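Intracellular protease/amidase (Salmonella enterica subsp. enterica serovar Typhimurium, PDB 4K2H) is of uncertain function but belongs to the DJ-1/PfpI family, binds zinc between its two subunits and is probably a peptidase or amidase. Local coordinates at residues V7-A12 with I32-L37; E17-V22 with K154-V159; L24-R29 with T165-L170; L66-V71 with A98-C103; P104-A109 with V125-L130. The protein carries 1 engineered substitution. One frame throughout, in Å; residues are numbered along the deposited sequence.

Contact 1 of 5, residues V7-A12 with I32-L37; sequences VAVLLA and IDVETL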
# COMPACT_ATOMS: atom_id res chain seq x y z
N VAL A 7 11.52 0.05 -13.62
CA VAL A 7 10.13 -0.32 -13.67
C VAL A 7 9.27 0.95 -13.78
O VAL A 7 9.52 1.91 -13.09
CB VAL A 7 9.73 -1.10 -12.41
CG1 VAL A 7 8.24 -1.43 -12.40
CG2 VAL A 7 10.57 -2.37 -12.29
N ALA A 8 8.30 0.92 -14.70
CA ALA A 8 7.27 1.96 -14.83
C ALA A 8 5.96 1.47 -14.19
O ALA A 8 5.49 0.36 -14.47
CB ALA A 8 7.02 2.29 -16.31
N VAL A 9 5.37 2.30 -13.33
CA VAL A 9 4.07 1.97 -12.73
C VAL A 9 3.11 2.98 -13.32
O VAL A 9 3.30 4.19 -13.17
CB VAL A 9 4.10 2.06 -11.20
CG1 VAL A 9 2.73 1.75 -10.58
CG2 VAL A 9 5.15 1.12 -10.63
N LEU A 10 2.11 2.51 -14.03
CA LEU A 10 1.19 3.43 -14.69
C LEU A 10 0.07 3.79 -13.73
O LEU A 10 -0.57 2.93 -13.12
CB LEU A 10 0.60 2.82 -15.97
CG LEU A 10 1.60 2.33 -17.02
CD1 LEU A 10 0.89 1.98 -18.30
CD2 LEU A 10 2.70 3.34 -17.29
N LEU A 11 -0.18 5.09 -13.63
CA LEU A 11 -1.17 5.60 -12.70
C LEU A 11 -2.27 6.37 -13.43
O LEU A 11 -2.09 7.53 -13.75
CB LEU A 11 -0.50 6.51 -11.66
CG LEU A 11 0.55 5.90 -10.75
CD1 LEU A 11 0.95 6.90 -9.67
CD2 LEU A 11 0.12 4.58 -10.11
N ALA A 12 -3.41 5.74 -13.66
CA ALA A 12 -4.55 6.43 -14.27
C ALA A 12 -5.51 6.91 -13.16
O ALA A 12 -5.43 6.42 -12.03
CB ALA A 12 -5.26 5.52 -15.25
N ILE A 32 15.55 -1.40 -6.85
CA ILE A 32 15.13 -1.39 -8.25
C ILE A 32 14.58 0.00 -8.57
O ILE A 32 13.79 0.54 -7.81
CB ILE A 32 14.07 -2.48 -8.52
CG1 ILE A 32 14.69 -3.86 -8.29
CG2 ILE A 32 13.49 -2.35 -9.92
CD1 ILE A 32 13.70 -5.00 -8.32
N ASP A 33 15.04 0.61 -9.66
CA ASP A 33 14.55 1.93 -10.09
C ASP A 33 13.08 1.87 -10.45
O ASP A 33 12.69 1.04 -11.28
CB ASP A 33 15.28 2.34 -11.35
CG ASP A 33 16.14 3.50 -11.14
OD1 ASP A 33 16.98 3.49 -10.23
OD2 ASP A 33 15.98 4.45 -11.94
N VAL A 34 12.27 2.72 -9.83
CA VAL A 34 10.83 2.80 -10.14
C VAL A 34 10.46 4.23 -10.58
O VAL A 34 10.88 5.19 -9.96
CB VAL A 34 9.96 2.37 -8.94
CG1 VAL A 34 8.50 2.31 -9.35
CG2 VAL A 34 10.37 1.00 -8.41
N GLU A 35 9.72 4.35 -11.67
CA GLU A 35 9.08 5.62 -12.06
C GLU A 35 7.58 5.46 -12.14
O GLU A 35 7.08 4.63 -12.89
CB GLU A 35 9.60 6.09 -13.40
CG GLU A 35 10.54 7.27 -13.32
CD GLU A 35 10.81 7.91 -14.68
OE1 GLU A 35 10.41 7.36 -15.72
OE2 GLU A 35 11.40 8.99 -14.68
N THR A 36 6.86 6.24 -11.35
CA THR A 36 5.41 6.31 -11.49
C THR A 36 5.12 7.24 -12.68
O THR A 36 5.71 8.32 -12.80
CB THR A 36 4.74 6.85 -10.19
OG1 THR A 36 5.33 8.08 -9.81
CG2 THR A 36 4.95 5.91 -9.07
N LEU A 37 4.26 6.79 -13.57
CA LEU A 37 3.91 7.57 -14.73
C LEU A 37 2.41 7.78 -14.78
O LEU A 37 1.64 6.81 -14.81
CB LEU A 37 4.35 6.84 -16.00
CG LEU A 37 5.86 6.51 -16.09
CD1 LEU A 37 6.21 5.89 -17.44
CD2 LEU A 37 6.77 7.71 -15.83

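Contact 2 of 5, residues E17-V22 with K154-V159; sequences EAEAIV and KGLGHV. With ZN (zinc ion), chain O.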
# COMPACT_ATOMS: atom_id res chain seq x y z
N GLU A 17 -4.63 2.20 -5.21
CA GLU A 17 -3.41 2.68 -4.59
C GLU A 17 -2.68 1.62 -3.80
O GLU A 17 -1.46 1.62 -3.76
CB GLU A 17 -3.66 3.91 -3.75
CG GLU A 17 -4.47 3.75 -2.46
CD GLU A 17 -5.88 3.26 -2.65
OE1 GLU A 17 -6.58 3.84 -3.49
OE2 GLU A 17 -6.26 2.27 -1.95
N ALA A 18 -3.41 0.73 -3.16
CA ALA A 18 -2.77 -0.27 -2.33
C ALA A 18 -1.94 -1.23 -3.21
O ALA A 18 -0.79 -1.55 -2.89
CB ALA A 18 -3.81 -1.00 -1.49
N GLU A 19 -2.49 -1.59 -4.37
CA GLU A 19 -1.82 -2.50 -5.30
C GLU A 19 -0.54 -1.89 -5.82
O GLU A 19 0.51 -2.52 -5.77
CB GLU A 19 -2.72 -2.82 -6.49
CG GLU A 19 -3.95 -3.62 -6.15
CD GLU A 19 -4.94 -3.69 -7.30
OE1 GLU A 19 -4.62 -3.28 -8.44
OE2 GLU A 19 -6.07 -4.12 -7.06
N ALA A 20 -0.66 -0.66 -6.34
CA ALA A 20 0.45 0.11 -6.82
C ALA A 20 1.48 0.45 -5.76
O ALA A 20 2.69 0.35 -6.00
CB ALA A 20 -0.06 1.40 -7.46
N ILE A 21 1.03 0.92 -4.60
CA ILE A 21 2.00 1.36 -3.60
C ILE A 21 2.79 0.21 -2.96
O ILE A 21 3.98 0.39 -2.72
CB ILE A 21 1.37 2.25 -2.49
CG1 ILE A 21 0.99 3.64 -3.01
CG2 ILE A 21 2.30 2.39 -1.32
CD1 ILE A 21 1.42 3.96 -4.44
N VAL A 22 2.16 -0.94 -2.69
CA VAL A 22 2.91 -2.07 -2.12
C VAL A 22 3.96 -2.51 -3.14
O VAL A 22 5.12 -2.71 -2.78
CB VAL A 22 2.02 -3.23 -1.65
CG1 VAL A 22 2.85 -4.42 -1.16
CG2 VAL A 22 1.12 -2.80 -0.50
N LYS A 154 -3.41 -11.68 -8.87
CA LYS A 154 -4.84 -11.91 -8.81
C LYS A 154 -5.62 -10.77 -8.16
O LYS A 154 -6.71 -10.42 -8.62
CB LYS A 154 -5.14 -13.23 -8.08
CG LYS A 154 -6.63 -13.48 -7.88
CD LYS A 154 -6.92 -14.93 -7.51
CE LYS A 154 -8.37 -15.06 -7.07
NZ LYS A 154 -8.72 -16.44 -6.68
N GLY A 155 -5.08 -10.23 -7.09
CA GLY A 155 -5.72 -9.11 -6.41
C GLY A 155 -4.90 -8.63 -5.22
O GLY A 155 -3.83 -9.15 -4.96
N LEU A 156 -5.45 -7.65 -4.49
CA LEU A 156 -4.73 -6.98 -3.41
C LEU A 156 -4.22 -7.92 -2.34
O LEU A 156 -3.10 -7.76 -1.86
CB LEU A 156 -5.56 -5.85 -2.80
CG LEU A 156 -4.95 -5.08 -1.62
CD1 LEU A 156 -3.63 -4.45 -2.01
CD2 LEU A 156 -5.93 -4.05 -1.04
N GLY A 157 -4.99 -8.94 -2.01
CA GLY A 157 -4.55 -9.92 -1.02
C GLY A 157 -3.28 -10.61 -1.42
O GLY A 157 -2.59 -11.13 -0.58
N HIS A 158 -2.96 -10.63 -2.69
CA HIS A 158 -1.75 -11.34 -3.13
C HIS A 158 -0.66 -10.42 -3.64
O HIS A 158 0.29 -10.89 -4.25
CB HIS A 158 -2.10 -12.32 -4.23
CG HIS A 158 -3.09 -13.35 -3.82
ND1 HIS A 158 -2.79 -14.36 -2.94
CD2 HIS A 158 -4.37 -13.57 -4.21
CE1 HIS A 158 -3.84 -15.13 -2.77
NE2 HIS A 158 -4.81 -14.68 -3.54
N VAL A 159 -0.73 -9.13 -3.29
CA VAL A 159 0.17 -8.14 -3.85
C VAL A 159 1.63 -8.35 -3.45
O VAL A 159 2.52 -8.09 -4.24
CB VAL A 159 -0.30 -6.71 -3.49
CG1 VAL A 159 -0.09 -6.41 -2.01
CG2 VAL A 159 0.43 -5.69 -4.35
ZN ZN O . -7.57 1.14 -2.37

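Contact 3 of 5, residues L24-R29 with T165-L170; sequences LDILRR and TLSARL. With ZN (zinc ion), chain P.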
# COMPACT_ATOMS: atom_id res chain seq x y z
N LEU A 24 5.38 -0.77 -5.51
CA LEU A 24 6.41 0.23 -5.56
C LEU A 24 7.33 0.16 -4.34
O LEU A 24 8.54 0.27 -4.44
CB LEU A 24 5.73 1.59 -5.69
CG LEU A 24 6.68 2.73 -5.80
CD1 LEU A 24 6.03 3.77 -6.70
CD2 LEU A 24 7.03 3.24 -4.40
N ASP A 25 6.74 0.01 -3.17
CA ASP A 25 7.54 -0.11 -1.95
C ASP A 25 8.51 -1.31 -2.03
O ASP A 25 9.70 -1.20 -1.72
CB ASP A 25 6.59 -0.20 -0.73
CG ASP A 25 7.25 -0.72 0.50
OD1 ASP A 25 7.50 0.10 1.38
OD2 ASP A 25 7.49 -1.96 0.65
N ILE A 26 8.00 -2.45 -2.45
CA ILE A 26 8.86 -3.66 -2.49
C ILE A 26 10.02 -3.43 -3.46
O ILE A 26 11.20 -3.60 -3.09
CB ILE A 26 8.05 -4.90 -2.92
CG1 ILE A 26 6.99 -5.23 -1.86
CG2 ILE A 26 8.96 -6.10 -3.17
CD1 ILE A 26 7.55 -5.54 -0.50
N LEU A 27 9.70 -2.99 -4.67
CA LEU A 27 10.70 -2.72 -5.69
C LEU A 27 11.76 -1.74 -5.18
O LEU A 27 12.96 -1.98 -5.37
CB LEU A 27 10.06 -2.19 -6.97
CG LEU A 27 9.14 -3.14 -7.77
CD1 LEU A 27 8.36 -2.37 -8.84
CD2 LEU A 27 9.92 -4.25 -8.44
N ARG A 28 11.32 -0.66 -4.54
CA ARG A 28 12.26 0.36 -4.09
C ARG A 28 13.06 -0.11 -2.87
O ARG A 28 14.17 0.35 -2.67
CB ARG A 28 11.56 1.73 -3.83
CG ARG A 28 11.50 2.61 -5.08
CD ARG A 28 10.71 3.92 -4.91
NE ARG A 28 10.55 4.67 -6.17
CZ ARG A 28 9.68 5.65 -6.42
NH1 ARG A 28 8.79 6.08 -5.51
NH2 ARG A 28 9.65 6.20 -7.63
N ARG A 29 12.53 -1.03 -2.06
CA ARG A 29 13.34 -1.60 -0.97
C ARG A 29 14.53 -2.36 -1.53
O ARG A 29 15.60 -2.36 -0.94
CB ARG A 29 12.55 -2.55 -0.09
CG ARG A 29 11.78 -1.89 1.02
CD ARG A 29 10.78 -2.84 1.62
NE ARG A 29 9.72 -2.11 2.27
CZ ARG A 29 9.79 -1.62 3.50
NH1 ARG A 29 10.87 -1.80 4.23
NH2 ARG A 29 8.75 -0.94 3.99
N THR A 165 7.67 -11.71 -6.61
CA THR A 165 7.90 -12.49 -7.84
C THR A 165 8.41 -11.64 -8.98
O THR A 165 9.40 -11.99 -9.64
CB THR A 165 6.63 -13.21 -8.28
OG1 THR A 165 6.23 -14.05 -7.21
CG2 THR A 165 6.87 -14.09 -9.50
N LEU A 166 7.77 -10.50 -9.20
CA LEU A 166 8.26 -9.56 -10.18
C LEU A 166 9.71 -9.19 -9.87
O LEU A 166 10.54 -9.20 -10.77
CB LEU A 166 7.38 -8.29 -10.19
CG LEU A 166 7.92 -7.10 -10.99
CD1 LEU A 166 8.20 -7.46 -12.44
CD2 LEU A 166 6.93 -5.94 -10.92
N SER A 167 10.00 -8.87 -8.61
CA SER A 167 11.34 -8.42 -8.23
C SER A 167 12.39 -9.50 -8.51
O SER A 167 13.47 -9.23 -9.01
CB SER A 167 11.40 -8.07 -6.75
OG SER A 167 10.58 -6.97 -6.43
N ALA A 168 12.05 -10.73 -8.14
CA ALA A 168 12.95 -11.84 -8.27
C ALA A 168 13.25 -12.05 -9.74
O ALA A 168 14.40 -12.26 -10.13
CB ALA A 168 12.33 -13.08 -7.66
N ARG A 169 12.22 -11.99 -10.57
CA ARG A 169 12.42 -12.06 -12.00
C ARG A 169 13.32 -10.93 -12.55
O ARG A 169 14.23 -11.18 -13.35
CB ARG A 169 11.07 -12.03 -12.67
CG ARG A 169 11.15 -12.12 -14.17
CD ARG A 169 11.44 -13.52 -14.67
NE ARG A 169 10.88 -13.55 -16.01
CZ ARG A 169 9.66 -13.97 -16.32
NH1 ARG A 169 9.25 -13.88 -17.58
NH2 ARG A 169 8.86 -14.50 -15.40
N LEU A 170 13.08 -9.69 -12.13
CA LEU A 170 13.95 -8.57 -12.51
C LEU A 170 15.40 -8.73 -12.05
O LEU A 170 16.33 -8.33 -12.77
CB LEU A 170 13.43 -7.24 -11.98
CG LEU A 170 12.16 -6.68 -12.65
CD1 LEU A 170 11.55 -5.62 -11.77
CD2 LEU A 170 12.46 -6.13 -14.03
ZN ZN P . 7.65 2.19 1.39

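Contact 4 of 5, residues L66-V71 with A98-C103; sequences LFDAVV and AGKLIC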
# COMPACT_ATOMS: atom_id res chain seq x y z
N LEU A 66 12.37 2.67 -22.56
CA LEU A 66 12.11 1.26 -22.57
C LEU A 66 12.47 0.71 -21.20
O LEU A 66 13.64 0.54 -20.87
CB LEU A 66 12.94 0.62 -23.67
CG LEU A 66 12.51 -0.77 -24.11
CD1 LEU A 66 11.06 -0.77 -24.58
CD2 LEU A 66 13.43 -1.28 -25.21
N PHE A 67 11.44 0.48 -20.41
CA PHE A 67 11.55 -0.05 -19.07
C PHE A 67 11.68 -1.57 -19.13
O PHE A 67 11.26 -2.20 -20.10
CB PHE A 67 10.29 0.36 -18.24
CG PHE A 67 10.22 1.83 -17.98
CD1 PHE A 67 10.75 2.37 -16.81
CD2 PHE A 67 9.67 2.69 -18.91
CE1 PHE A 67 10.75 3.74 -16.59
CE2 PHE A 67 9.61 4.05 -18.67
CZ PHE A 67 10.17 4.58 -17.52
N ASP A 68 12.24 -2.15 -18.08
CA ASP A 68 12.37 -3.60 -17.97
C ASP A 68 11.05 -4.22 -17.55
O ASP A 68 10.81 -5.41 -17.83
CB ASP A 68 13.47 -3.96 -16.98
CG ASP A 68 14.83 -3.44 -17.42
OD1 ASP A 68 15.37 -3.92 -18.44
OD2 ASP A 68 15.34 -2.52 -16.76
N ALA A 69 10.23 -3.44 -16.85
CA ALA A 69 8.88 -3.89 -16.51
C ALA A 69 7.90 -2.76 -16.49
O ALA A 69 8.25 -1.61 -16.18
CB ALA A 69 8.87 -4.57 -15.16
N VAL A 70 6.65 -3.09 -16.78
CA VAL A 70 5.52 -2.15 -16.70
C VAL A 70 4.44 -2.74 -15.81
O VAL A 70 3.85 -3.77 -16.13
CB VAL A 70 4.92 -1.91 -18.09
CG1 VAL A 70 3.74 -0.96 -18.03
CG2 VAL A 70 5.99 -1.40 -19.03
N VAL A 71 4.21 -2.10 -14.68
CA VAL A 71 3.14 -2.50 -13.78
C VAL A 71 1.83 -1.82 -14.13
O VAL A 71 1.77 -0.59 -14.25
CB VAL A 71 3.48 -2.13 -12.33
CG1 VAL A 71 2.35 -2.52 -11.40
CG2 VAL A 71 4.76 -2.80 -11.92
N ALA A 98 9.03 -5.96 -27.34
CA ALA A 98 10.46 -6.01 -27.03
C ALA A 98 10.78 -7.02 -25.93
O ALA A 98 11.86 -6.99 -25.38
CB ALA A 98 10.94 -4.62 -26.63
N GLY A 99 9.84 -7.89 -25.58
CA GLY A 99 10.04 -8.88 -24.52
C GLY A 99 10.10 -8.34 -23.09
O GLY A 99 10.50 -9.07 -22.18
N LYS A 100 9.76 -7.07 -22.85
CA LYS A 100 9.80 -6.57 -21.46
C LYS A 100 8.64 -7.14 -20.65
O LYS A 100 7.66 -7.66 -21.23
CB LYS A 100 9.78 -5.05 -21.41
CG LYS A 100 10.83 -4.42 -22.28
CD LYS A 100 12.17 -5.12 -22.13
CE LYS A 100 13.29 -4.27 -22.70
NZ LYS A 100 14.59 -4.96 -22.54
N LEU A 101 8.76 -7.09 -19.33
CA LEU A 101 7.72 -7.64 -18.46
C LEU A 101 6.45 -6.74 -18.38
O LEU A 101 6.51 -5.53 -18.11
CB LEU A 101 8.28 -7.93 -17.05
CG LEU A 101 9.55 -8.80 -16.96
CD1 LEU A 101 10.03 -8.95 -15.52
CD2 LEU A 101 9.31 -10.17 -17.59
N ILE A 102 5.31 -7.35 -18.62
CA ILE A 102 4.01 -6.69 -18.51
C ILE A 102 3.33 -7.31 -17.31
O ILE A 102 3.10 -8.55 -17.26
CB ILE A 102 3.16 -6.93 -19.75
CG1 ILE A 102 3.97 -6.63 -21.01
CG2 ILE A 102 1.86 -6.16 -19.67
CD1 ILE A 102 4.56 -5.23 -21.05
N CYS A 103 3.03 -6.47 -16.35
CA CYS A 103 2.67 -6.93 -15.03
C CYS A 103 1.39 -6.29 -14.54
O CYS A 103 1.42 -5.32 -13.74
CB CYS A 103 3.79 -6.61 -14.06
SG CYS A 103 5.42 -7.07 -14.64
O HOH W 1 14.97 -6.03 -19.86

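Contact 5 of 5, residues P104-A109 with V125-L130; sequences PIASAA and VCSGDL. Engineered in segment 104-109: Ala106 (natural residue Cys).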
# COMPACT_ATOMS: atom_id res chain seq x y z
N PRO A 104 0.25 -6.84 -15.00
CA PRO A 104 -1.05 -6.45 -14.52
C PRO A 104 -1.45 -7.12 -13.24
O PRO A 104 -1.13 -8.30 -12.99
CB PRO A 104 -1.98 -6.91 -15.63
CG PRO A 104 -1.32 -8.16 -16.12
CD PRO A 104 0.14 -7.76 -16.14
N ILE A 105 -2.18 -6.36 -12.42
CA ILE A 105 -2.77 -6.90 -11.23
C ILE A 105 -4.26 -6.65 -11.17
O ILE A 105 -4.79 -5.61 -11.64
CB ILE A 105 -2.04 -6.39 -9.98
CG1 ILE A 105 -2.81 -6.77 -8.71
CG2 ILE A 105 -1.83 -4.90 -9.99
CD1 ILE A 105 -1.91 -7.24 -7.59
N ALA A 106 -4.96 -7.63 -10.60
CA ALA A 106 -6.39 -7.49 -10.28
C ALA A 106 -7.22 -7.32 -11.56
O ALA A 106 -7.12 -8.17 -12.42
CB ALA A 106 -6.63 -6.37 -9.28
N SER A 107 -8.02 -6.27 -11.70
CA SER A 107 -8.84 -6.14 -12.91
C SER A 107 -8.07 -5.92 -14.22
O SER A 107 -8.62 -6.13 -15.29
CB SER A 107 -9.93 -5.05 -12.74
OG SER A 107 -9.39 -3.74 -12.82
N ALA A 108 -6.79 -5.53 -14.14
CA ALA A 108 -6.06 -4.93 -15.26
C ALA A 108 -5.75 -5.90 -16.41
O ALA A 108 -5.71 -5.48 -17.57
CB ALA A 108 -4.77 -4.29 -14.78
N ALA A 109 -5.55 -7.17 -16.11
CA ALA A 109 -5.35 -8.15 -17.19
C ALA A 109 -6.61 -8.30 -18.06
O ALA A 109 -6.53 -8.38 -19.29
CB ALA A 109 -4.92 -9.49 -16.63
N VAL A 125 -4.13 -14.29 -14.68
CA VAL A 125 -5.16 -14.22 -13.66
C VAL A 125 -5.63 -12.78 -13.55
O VAL A 125 -4.94 -11.84 -13.94
CB VAL A 125 -4.66 -14.72 -12.29
CG1 VAL A 125 -3.62 -13.79 -11.67
CG2 VAL A 125 -5.81 -14.93 -11.32
N CYS A 126 -6.83 -12.62 -13.03
CA CYS A 126 -7.38 -11.32 -12.79
C CYS A 126 -8.35 -11.50 -11.63
O CYS A 126 -8.54 -12.63 -11.13
CB CYS A 126 -8.09 -10.83 -14.05
SG CYS A 126 -9.51 -11.84 -14.49
N SER A 127 -8.94 -10.41 -11.17
CA SER A 127 -9.88 -10.46 -10.04
C SER A 127 -11.25 -10.96 -10.49
O SER A 127 -11.55 -10.95 -11.68
CB SER A 127 -10.03 -9.07 -9.41
OG SER A 127 -10.26 -8.12 -10.44
N GLY A 128 -12.07 -11.39 -9.53
CA GLY A 128 -13.47 -11.72 -9.77
C GLY A 128 -13.71 -12.63 -10.96
O GLY A 128 -12.88 -13.50 -11.27
N ASP A 129 -14.84 -12.42 -11.64
CA ASP A 129 -15.26 -13.24 -12.78
C ASP A 129 -15.09 -12.50 -14.13
O ASP A 129 -15.77 -12.82 -15.10
CB ASP A 129 -16.72 -13.68 -12.59
CG ASP A 129 -17.71 -12.50 -12.63
OD1 ASP A 129 -17.26 -11.33 -12.65
OD2 ASP A 129 -18.94 -12.74 -12.64
N LEU A 130 -14.18 -11.53 -14.16
CA LEU A 130 -13.95 -10.66 -15.34
C LEU A 130 -13.35 -11.43 -16.52
O LEU A 130 -13.53 -11.05 -17.67
CB LEU A 130 -13.01 -9.49 -14.97
CG LEU A 130 -13.42 -8.61 -13.78
CD1 LEU A 130 -12.21 -7.84 -13.24
CD2 LEU A 130 -14.57 -7.69 -14.15
O HOH W 2 -4.71 -8.78 -13.53

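Contact 1 of 5, residues V7-A12 with I32-L37
Val9 and Val34 meet on one face of the sheet, CG2 of Val9 lying 3.8 Å from CG1 of Val34. Val9 has CG1 anti to the backbone N (chi1 178°), which leaves CG2 on the side of its own N, over Val34. On the same face Val7 CG2 reaches Ile32 CG2 at 3.8 Å. Further along, the CD1 branch of Leu11 lies over CB of Thr36. Leu24 and Leu27 of helix 17-29 close over this face. On the other face Leu37 uses two atoms: CD1 rests on Ala8 CB at 3.9 Å, and CB receives CD2 of Leu10.

The strands 6-11 and 33-38 run parallel and are joined by helix 17-29, so this is a beta-alpha-beta crossover at the centre of the family's alpha/beta fold. Five backbone bonds zip them together. The straightest is Leu37 N to Val9 O, 2.8 Å with 172° at the hydrogen. Val7 N to Asp33 O is the most bent of the five, at 152°.

Thr36 OG1 is a buried hydroxyl, hydrogen-bonded to Asp56 N, which leaves CG2 to the apolar face. At the polar edge the Glu35 carboxylate turns to a salt bridge with Arg62.

Contact 2 of 5, residues E17-V22 with K154-V159
Val159, Leu156 and Glu19 carry this contact, which packs the first turns of helix 17-29 against the loop leading into helix 159-171. The loop makes a short 3-10 turn at Leu156 and Gly157, and His158 then takes the N-cap position of the helix that begins at Val159. Both elements belong to the DJ-1/PfpI fold and lie at the dimer interface.

Val159 points both methyls at helix 17-29. CG1 takes the place between the backbone N and the carbonyl carbon (chi1 71°) and lies 3.7 Å from CG1 of Val22. CG2 comes to 3.5 Å from the backbone O of Glu19. Val22 also packs on Val22 of the second subunit.

Leu156 reaches across with its forked end. CD1 sits 3.5 Å from Ala18 CB, a tight fit, and CD2 is at 3.7 Å from the same methyl. The Ala18 methyl thus rests against the fork of the leucine. Glu19 gives this leucine the aliphatic part of its chain, CG lying 4.2 Å from Leu156 CD1. Its carboxylate extends beyond the contact, and OE1 accepts a hydrogen bond from Gly74 N.

The start of this helix also supplies a zinc ligand. Glu17 joins Glu16 and His49 of the same chain and Asp25 of the second subunit around zinc, with Glu17 OE2 1.8 Å from the metal.

Contact 3 of 5, residues L24-R29 with T165-L170
Leu27 turns its CG toward its own backbone N (chi1 -66°), and this swings the CD2 methyl across to the 165-170 segment of helix 159-171. Ser167 has a like first torsion (chi1 -65°), which sets OG beside its backbone N and facing that methyl. The two meet at 3.4 Å, Leu27 CD2 to Ser167 OG. Ile26 adds its CG2 branch, 3.7 Å from Ser167 OG. The hydroxyl is therefore flanked by two methyls, yet it is satisfied within its own helix by a hydrogen bond with the backbone O of Ala163, one turn earlier.

Leu27 CD2 also has two leucine neighbours. Leu170 CD1 lies 4.0 Å from it, and the two side chains stand at about a right angle. Leu166 CD2 is a little further, at 4.2 Å. One methyl thus serves as the hub of the contact.

The helices 17-29 and 159-171 pack side by side on one face of the parallel sheet, as in an alpha/beta sandwich. Their segments run in roughly the same direction, with 33° between them and axes 10.0 Å apart. Leu27 continues onto Val34 of the sheet, and Leu166 and Leu170 onto Leu101.

The other side of helix 17-29 faces the second subunit. There Asp25 OD1 binds zinc at 2.1 Å, together with Glu16, Glu17 and His49 of that subunit. Arg29 NE lies 2.8 Å from Asp25 OD2 in a salt bridge, in the plane of its guanidinium group. This probably steadies the carboxylate and offsets its charge.

Contact 4 of 5, residues L66-V71 with A98-C103
Leu66 and Lys100 cross at about a right angle, with CG of Leu66 resting on CE of Lys100 at 3.9 Å. The lysine chain is bent at its second torsion (chi2 -45°), and this bend lays it along the backbone of Phe67. Its CG comes 3.1 Å from Phe67 O. At the far end a water lies 2.6 Å from Asp68 OD1, to which it donates, and accepts from Lys100 NZ, so the opposite charges are bridged and do not touch. The other carboxylate oxygen, Asp68 OD2, is hydrogen-bonded by Lys6 N.

Beyond these residues strands 69-72 and 101-104 run side by side, and 101-104 is the outermost strand of the parallel sheet within the chain. Helices 76-83 and 86-97 link them in a beta-alpha-beta connection. Helix 86-97 ends in a Schellman motif with Gly99 as its C-prime residue. Three backbone bonds tie the strands, among them Val70 N to Leu101 O at 2.8 Å.

Side chains pair on both faces. Ala69 CB meets Leu101 CB at 3.9 Å, and Cys103 SG stands further along the same face, which helix 159-171 covers. On the other face Val70 CB looks across to Ile102 CD1, 4.5 Å away.

Contact 5 of 5, residues P104-A109 with V125-L130
Ala106 meets Ser127 through its carbonyl. This residue is an engineered substitution of a natural cysteine. It has positive phi (64°) and is the second residue of a type II' turn from Ile105 to Ala108. Its O accepts a weak hydrogen bond from Ser127 N, 3.1 Å away, and CB of Cys126 approaches the same oxygen. A water also donates to Ala106 O, at 2.7 Å. The Ala106 methyl points away overall, though CB stays within 4.2 Å of Ser127 OG, and it abuts the Glu19 side chain.

Ser107 follows. Its CB packs on CD1 of Leu130 at 3.6 Å. Ser127 OG lies 3.2 Å from Ser107 N, but the angle is too poor for a hydrogen bond. The Ser107 hydroxyl is hydrogen-bonded to Ser79 OG.

Ala109 lies in the first turn of helix 108-114. Its methyl faces Val125 O at 3.6 Å and also nears CB of Cys126. The water that binds Ala106 O accepts from Ala109 N and donates to Val125 O, so it joins the turn, the helix start and the loop.

On the loop a second type II' turn runs from Ser127 to Leu130. Gly128 N there is hydrogen-bonded with Tyr185 OH of the second subunit.

A residue with positive phi in a tight turn between strand 101-104 and helix 108-114 is consistent with the nucleophile elbow of the DJ-1/PfpI family. The natural cysteine at position 106 is probably the family's reactive cysteine.

All five contacts are largely buried, but their chemistry differs. Contacts 1 and 4 are strand pairings in one parallel sheet, and strands 6-11 and 69-72 are neighbours in it, so backbone bonds dominate, with a few exposed residues at their margins. Contacts 2 and 3 share helix 17-29 and rest on apolar packing. Each also holds a zinc ligand, and both reach the second subunit. Contact 3 packs onto the sheet of contacts 1 and 4 through Leu170 and Leu166. Contact 5 follows contact 4 directly along the chain. It is made of turns and a water, and touches contact 2 where Glu19 meets Ala106.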